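Local coordinates for protein CaaX farnesyltransferase beta subunit Ram1 (Aspergillus fumigatus, PDB 4L9P) that probably catalyses, as the zinc-binding, peptide-binding subunit of a heterodimer, transfer of a farnesyl group to the cysteine of C-terminal CaaX sequences, at residues B[116-121]-B[474-479]; B[439-444]-B[489-494]; B[226-231]-B[265-270]. One frame throughout, in Å; residues are numbered along the deposited sequence. Where two conformers were deposited one is given.

Contact 1: B[116-121]-B[474-479]; sequences FNKYGI and ASDGQG
K118 and Y119 reach side by side from a tight turn to the loop 474-479, and each finds oxygen atoms there. The lysine chain, extended beyond CG, meets the D476 side chain at about a right angle. In the salt bridge, NZ of K118 lies 2.8 Å from OD1 of D476, which accepts through its anti lone pair, facing away from the other carboxylate oxygen. NZ of K118 also donates to O of S475 at 3.0 Å and to a water weakly bonded to O of A474. A long, flexible cation suits this exposed position, where one nitrogen can serve several acceptors.

The Y119 ring comes edge-on, with O of S475 and O of G477 both near its plane. OH of Y119 donates to O of G477 at 2.7 Å, in the carbonyl plane and on a lone pair. Tyrosine suits the place because its ring is buried while its hydroxyl still reaches a backbone acceptor. G477 has phi 88° and psi 175°, a backbone shape that suits glycine, since a side chain would collide with the carbonyl oxygen of D476.

The type I turn from N117 to G120 fixes the base of both side chains. OD1 of N117 accepts from N of Y119 at 2.8 Å, an Asx turn, and from N of I121 on the opposite face of its plane at 3.1 Å. S475 turns its hydroxyl to the backbone N of G483. This surface contact joins the loop between helices 89-105 and 126-135 to the one between strand 468-471 and helix 502-513, while I121 packs on helix 403-413.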
# COMPACT_ATOMS: atom_id res chain seq x y z
N PHE B 116 13.84 -11.44 27.90
CA PHE B 116 12.49 -10.89 27.93
C PHE B 116 12.43 -9.71 28.86
O PHE B 116 12.90 -9.81 30.01
CB PHE B 116 11.46 -11.93 28.34
CG PHE B 116 11.31 -13.04 27.37
CD1 PHE B 116 12.24 -14.10 27.34
CD2 PHE B 116 10.24 -13.05 26.49
CE1 PHE B 116 12.09 -15.15 26.42
CE2 PHE B 116 10.08 -14.10 25.57
CZ PHE B 116 11.02 -15.14 25.52
N ASN B 117 11.89 -8.59 28.41
CA ASN B 117 11.87 -7.37 29.21
C ASN B 117 10.75 -7.34 30.25
O ASN B 117 10.02 -8.32 30.39
CB ASN B 117 11.88 -6.12 28.30
CG ASN B 117 10.58 -5.93 27.51
OD1 ASN B 117 9.56 -6.44 27.88
ND2 ASN B 117 10.66 -5.17 26.43
N LYS B 118 10.59 -6.21 30.94
CA LYS B 118 9.60 -6.12 32.01
C LYS B 118 8.17 -6.21 31.54
O LYS B 118 7.25 -6.44 32.33
CB LYS B 118 9.82 -4.85 32.83
CG LYS B 118 9.71 -3.58 32.00
CD LYS B 118 10.13 -2.36 32.82
CE LYS B 118 10.00 -1.11 31.93
NZ LYS B 118 10.74 0.12 32.42
N TYR B 119 8.00 -6.01 30.22
CA TYR B 119 6.67 -6.14 29.62
C TYR B 119 6.50 -7.53 29.01
O TYR B 119 5.45 -7.77 28.35
CB TYR B 119 6.49 -5.09 28.49
CG TYR B 119 6.35 -3.68 29.00
CD1 TYR B 119 5.14 -3.24 29.59
CD2 TYR B 119 7.43 -2.76 28.92
CE1 TYR B 119 5.00 -1.92 30.06
CE2 TYR B 119 7.30 -1.47 29.37
CZ TYR B 119 6.09 -1.05 29.93
OH TYR B 119 5.96 0.26 30.40
N GLY B 120 7.44 -8.44 29.23
CA GLY B 120 7.29 -9.81 28.79
C GLY B 120 7.67 -10.00 27.32
O GLY B 120 7.33 -11.04 26.75
N ILE B 121 8.40 -9.05 26.74
CA ILE B 121 8.63 -9.06 25.28
C ILE B 121 10.11 -9.39 24.99
O ILE B 121 11.03 -8.86 25.67
CB ILE B 121 8.34 -7.69 24.73
CG1 ILE B 121 6.88 -7.32 25.02
CG2 ILE B 121 8.63 -7.65 23.18
CD1 ILE B 121 6.50 -5.89 24.64
N ALA B 474 11.62 4.55 25.92
CA ALA B 474 11.01 3.34 26.52
C ALA B 474 10.32 3.72 27.84
O ALA B 474 10.88 4.51 28.64
CB ALA B 474 12.08 2.29 26.77
N SER B 475 9.15 3.14 28.05
CA SER B 475 8.30 3.50 29.20
C SER B 475 8.46 2.57 30.39
O SER B 475 9.12 1.50 30.29
CB SER B 475 6.84 3.44 28.74
OG SER B 475 6.61 4.32 27.65
N ASP B 476 7.83 2.95 31.50
CA ASP B 476 7.73 2.07 32.66
C ASP B 476 6.25 2.10 33.04
O ASP B 476 5.59 3.10 32.87
CB ASP B 476 8.63 2.60 33.79
CG ASP B 476 8.71 1.64 34.92
OD1 ASP B 476 9.22 0.51 34.73
OD2 ASP B 476 8.26 2.02 36.01
N GLY B 477 5.69 1.01 33.51
CA GLY B 477 4.30 1.10 33.96
C GLY B 477 3.32 0.85 32.83
O GLY B 477 3.66 0.70 31.65
N GLN B 478 2.06 0.82 33.20
CA GLN B 478 1.01 0.54 32.26
C GLN B 478 0.51 1.88 31.73
O GLN B 478 0.70 2.92 32.35
CB GLN B 478 -0.09 -0.24 32.99
CG GLN B 478 -0.05 -1.77 32.68
CD GLN B 478 -1.28 -2.52 33.26
OE1 GLN B 478 -1.64 -2.32 34.44
NE2 GLN B 478 -1.93 -3.40 32.42
N GLY B 479 -0.14 1.88 30.59
CA GLY B 479 -0.61 3.13 30.04
C GLY B 479 -1.14 2.86 28.67
O GLY B 479 -0.89 1.82 28.08
O HOH W 1 12.12 2.28 30.80

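Contact 2: B[439-444]-B[489-494]; sequences TGLSTV and DRLVPF
S442 and L491 meet where helix 431-444 lies against an extended stretch of loop, their CA atoms 5.4 Å apart. The polar part centres on the serine hydroxyl. With OG anti to the backbone N (chi1 -179°), S442 donates to O of V492 at 2.7 Å, from 45° above the carbonyl plane. OG of S442 also accepts from a water at 2.7 Å, and that water accepts from N of F494 at 2.9 Å. A small serine suits a buried position facing a backbone, since one short hydroxyl serves the loop both directly and through water.

The apolar part belongs to the leucines, whose side chains cross at about a right angle. CD1 of L491 lies 4.0 Å from CD2 of L441 and 3.9 Å from N of S442, so one methyl packs on both side chain and helix backbone.

In a loose van der Waals approach, CE2 of the F494 ring is 4.2 Å from OG1 of T439, which is hydrogen-bonded to O of C435.

Helix 431-444, which carries the zinc ligand H433, is thus flanked by the loop leading to helix 502-513; L164 of helix 151-164 packs on T439, S442 and F494, and L411 of helix 403-413 touches L441.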
# COMPACT_ATOMS: atom_id res chain seq x y z
N THR B 439 11.18 -1.06 10.05
CA THR B 439 10.80 0.33 9.80
C THR B 439 9.66 0.71 10.76
O THR B 439 9.66 1.77 11.41
CB THR B 439 10.36 0.50 8.33
OG1 THR B 439 11.50 0.33 7.48
CG2 THR B 439 9.83 1.89 8.11
N GLY B 440 8.66 -0.17 10.90
CA GLY B 440 7.57 0.08 11.83
C GLY B 440 8.00 0.11 13.29
O GLY B 440 7.48 0.94 14.04
N LEU B 441 8.93 -0.77 13.69
CA LEU B 441 9.43 -0.71 15.05
C LEU B 441 10.11 0.66 15.27
O LEU B 441 9.96 1.27 16.33
CB LEU B 441 10.40 -1.86 15.25
CG LEU B 441 10.96 -1.90 16.72
CD1 LEU B 441 9.87 -2.01 17.82
CD2 LEU B 441 11.94 -3.10 16.76
N SER B 442 10.84 1.14 14.27
CA SER B 442 11.49 2.46 14.45
C SER B 442 10.43 3.52 14.65
O SER B 442 10.57 4.41 15.50
CB SER B 442 12.42 2.78 13.29
OG SER B 442 13.02 4.06 13.56
N THR B 443 9.35 3.52 13.85
CA THR B 443 8.32 4.56 13.95
C THR B 443 7.79 4.70 15.36
O THR B 443 7.57 5.81 15.86
CB THR B 443 7.11 4.18 13.04
OG1 THR B 443 7.55 4.14 11.69
CG2 THR B 443 5.87 5.11 13.19
N VAL B 444 7.57 3.56 16.04
CA VAL B 444 7.03 3.65 17.40
C VAL B 444 8.00 4.26 18.41
O VAL B 444 7.59 4.67 19.51
CB VAL B 444 6.51 2.32 17.97
CG1 VAL B 444 5.48 1.63 17.07
CG2 VAL B 444 7.59 1.36 18.32
N ASP B 489 16.70 -1.93 22.13
CA ASP B 489 16.04 -2.27 20.82
C ASP B 489 15.95 -1.01 19.92
O ASP B 489 15.29 -1.08 18.87
CB ASP B 489 14.60 -2.73 21.11
CG ASP B 489 14.51 -3.98 21.95
OD1 ASP B 489 15.45 -4.85 21.91
OD2 ASP B 489 13.48 -4.11 22.66
N ARG B 490 16.47 0.16 20.34
CA ARG B 490 16.28 1.39 19.55
C ARG B 490 16.96 1.35 18.19
O ARG B 490 18.12 1.00 18.05
CB ARG B 490 16.76 2.62 20.37
CG ARG B 490 16.56 3.92 19.55
CD ARG B 490 16.76 5.18 20.39
NE ARG B 490 15.71 5.29 21.41
CZ ARG B 490 14.47 5.73 21.15
NH1 ARG B 490 14.19 6.22 19.93
NH2 ARG B 490 13.52 5.72 22.10
N LEU B 491 16.15 1.70 17.17
CA LEU B 491 16.64 1.79 15.81
C LEU B 491 16.82 3.22 15.38
O LEU B 491 16.31 4.15 16.04
CB LEU B 491 15.54 1.13 14.91
CG LEU B 491 15.28 -0.36 15.23
CD1 LEU B 491 14.12 -0.88 14.32
CD2 LEU B 491 16.54 -1.21 15.03
N VAL B 492 17.53 3.42 14.28
CA VAL B 492 17.70 4.76 13.72
C VAL B 492 16.36 5.28 13.23
O VAL B 492 15.58 4.52 12.68
CB VAL B 492 18.75 4.63 12.59
CG1 VAL B 492 18.78 5.77 11.65
CG2 VAL B 492 20.13 4.21 13.16
N PRO B 493 16.06 6.58 13.39
CA PRO B 493 14.77 7.12 12.88
C PRO B 493 14.79 7.15 11.33
O PRO B 493 15.83 7.40 10.70
CB PRO B 493 14.72 8.55 13.46
CG PRO B 493 16.18 8.89 13.77
CD PRO B 493 16.91 7.56 14.09
N PHE B 494 13.62 6.89 10.73
CA PHE B 494 13.43 7.01 9.29
C PHE B 494 12.43 8.12 8.98
O PHE B 494 11.48 8.38 9.73
CB PHE B 494 12.91 5.71 8.70
CG PHE B 494 13.94 4.80 8.10
CD1 PHE B 494 15.28 4.78 8.56
CD2 PHE B 494 13.54 3.96 7.07
CE1 PHE B 494 16.21 3.90 7.97
CE2 PHE B 494 14.44 3.09 6.47
CZ PHE B 494 15.81 3.04 6.92
O HOH W 2 11.44 5.99 12.43

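Contact 3: B[226-231]-B[265-270]; sequences AMWKWL and DLPLAL
L266 pushes its CD1 methyl against helix 224-234, in the prenyltransferase alpha-alpha toroid. CD1 of L266 lies 3.7 Å from CD1 of L231 and 4.1 Å from CG of M227, and touches the backbone at W228. Branched and flexible apolar chains suit this buried centre, and V260 of helix 251-263 packs on both M227 and L231. L266 directly follows D265, whose positive phi closes the Schellman motif of helix 251-263.

Farther out, the W228 indole, its CG anti to the backbone N, fills the curve of the loop. P267 lies over one face in a CH-pi contact, CD 3.8 Å from the five-membered ring centroid and 19° off its normal. The compact, rigid proline ring, with polarised C-H groups beside the nitrogen, suits an aromatic face. F517 meets the indole edge-to-face.

At the polar edge the indole N-H meets two loop carbonyls. The bond of NE1 of W228 to O of P267, which NE2 of H261 also bonds, is weak at 3.3 Å. The stronger, from NE1 of W228 to O of A269, is 2.9 Å long, NE1 lying nearly on the line of the C=O bond (177°) though the N-H...O angle is bent to 140°.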
# COMPACT_ATOMS: atom_id res chain seq x y z
N ALA B 226 17.48 12.68 -18.20
CA ALA B 226 16.78 11.59 -18.85
C ALA B 226 15.72 11.03 -17.89
O ALA B 226 14.63 10.63 -18.32
CB ALA B 226 17.78 10.52 -19.27
N MET B 227 16.01 11.01 -16.59
CA MET B 227 14.98 10.60 -15.63
C MET B 227 13.73 11.48 -15.70
O MET B 227 12.59 10.97 -15.63
CB MET B 227 15.53 10.68 -14.19
CG MET B 227 14.53 10.27 -13.08
SD MET B 227 14.26 8.46 -13.03
CE MET B 227 15.77 7.91 -12.27
N TRP B 228 13.93 12.80 -15.78
CA TRP B 228 12.82 13.74 -15.91
C TRP B 228 12.01 13.51 -17.21
O TRP B 228 10.76 13.50 -17.17
CB TRP B 228 13.43 15.14 -15.91
CG TRP B 228 12.49 16.29 -16.10
CD1 TRP B 228 11.52 16.76 -15.24
CD2 TRP B 228 12.53 17.19 -17.20
NE1 TRP B 228 10.93 17.90 -15.76
CE2 TRP B 228 11.53 18.19 -16.97
CE3 TRP B 228 13.30 17.23 -18.36
CZ2 TRP B 228 11.31 19.28 -17.88
CZ3 TRP B 228 13.09 18.29 -19.27
CH2 TRP B 228 12.11 19.32 -19.01
N LYS B 229 12.70 13.31 -18.33
CA LYS B 229 11.97 13.05 -19.56
C LYS B 229 11.14 11.76 -19.48
O LYS B 229 9.99 11.74 -19.91
CB LYS B 229 12.94 12.96 -20.76
CG LYS B 229 13.54 14.34 -21.09
CD LYS B 229 14.45 14.25 -22.29
CE LYS B 229 14.77 15.61 -22.80
NZ LYS B 229 15.40 15.35 -24.11
N TRP B 230 11.73 10.71 -18.90
CA TRP B 230 11.05 9.43 -18.82
C TRP B 230 9.88 9.55 -17.84
O TRP B 230 8.75 9.11 -18.16
CB TRP B 230 12.03 8.31 -18.41
CG TRP B 230 11.30 7.09 -17.96
CD1 TRP B 230 10.56 6.21 -18.75
CD2 TRP B 230 11.19 6.59 -16.60
NE1 TRP B 230 9.98 5.26 -17.94
CE2 TRP B 230 10.38 5.44 -16.65
CE3 TRP B 230 11.76 7.00 -15.38
CZ2 TRP B 230 10.07 4.70 -15.51
CZ3 TRP B 230 11.48 6.32 -14.25
CH2 TRP B 230 10.65 5.13 -14.33
N LEU B 231 10.10 10.12 -16.65
CA LEU B 231 8.96 10.23 -15.71
C LEU B 231 7.83 11.05 -16.33
O LEU B 231 6.66 10.80 -16.09
CB LEU B 231 9.40 10.91 -14.41
CG LEU B 231 10.21 10.04 -13.48
CD1 LEU B 231 10.73 10.92 -12.33
CD2 LEU B 231 9.40 8.86 -12.96
N ASP B 265 15.51 16.65 -7.10
CA ASP B 265 15.15 18.05 -7.40
C ASP B 265 14.90 18.21 -8.92
O ASP B 265 15.50 19.08 -9.58
CB ASP B 265 16.26 19.00 -6.94
CG ASP B 265 15.86 20.47 -7.08
OD1 ASP B 265 14.63 20.73 -6.92
OD2 ASP B 265 16.74 21.34 -7.43
N LEU B 266 14.03 17.38 -9.47
CA LEU B 266 13.73 17.55 -10.88
C LEU B 266 12.84 18.75 -11.10
O LEU B 266 12.13 19.20 -10.20
CB LEU B 266 12.98 16.32 -11.42
CG LEU B 266 13.76 15.00 -11.26
CD1 LEU B 266 12.99 13.83 -11.88
CD2 LEU B 266 15.20 15.09 -11.85
N PRO B 267 12.85 19.32 -12.32
CA PRO B 267 11.94 20.44 -12.54
C PRO B 267 10.48 20.05 -12.38
O PRO B 267 10.07 18.96 -12.79
CB PRO B 267 12.22 20.81 -14.03
CG PRO B 267 13.59 20.32 -14.30
CD PRO B 267 13.69 19.01 -13.49
N LEU B 268 9.70 20.92 -11.77
CA LEU B 268 8.27 20.74 -11.62
C LEU B 268 7.51 20.70 -12.94
O LEU B 268 6.53 19.93 -13.08
CB LEU B 268 7.75 21.87 -10.73
CG LEU B 268 6.28 21.96 -10.52
CD1 LEU B 268 5.79 20.72 -9.83
CD2 LEU B 268 5.95 23.23 -9.64
N ALA B 269 7.95 21.50 -13.92
CA ALA B 269 7.28 21.47 -15.19
C ALA B 269 7.45 20.14 -15.90
O ALA B 269 8.50 19.50 -15.83
CB ALA B 269 7.88 22.53 -16.13
N LEU B 270 6.41 19.70 -16.58
CA LEU B 270 6.57 18.54 -17.46
C LEU B 270 7.53 18.85 -18.60
O LEU B 270 7.61 20.00 -19.06
CB LEU B 270 5.22 18.15 -18.05
CG LEU B 270 4.18 17.59 -17.05
CD1 LEU B 270 2.76 17.54 -17.70
CD2 LEU B 270 4.60 16.21 -16.51

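Contacts 1 and 2 lie on the same side of the chain's centre, about 17 Å between centres, and contact 3 lies on the opposite side, about 49 and 32 Å from them. The loop between strand 468-471 and helix 502-513 supplies one segment to both contact 1 and contact 2, and helix 403-413 borders both. Along the chain these two cross, whereas contact 3 is nested inside contact 1 and closes before contact 2 opens. One late loop therefore ties the early 116-121 turn at the surface to helix 431-444 near the zinc site, while contact 3 fastens a helix to the loop after its successor on the far side of the toroid.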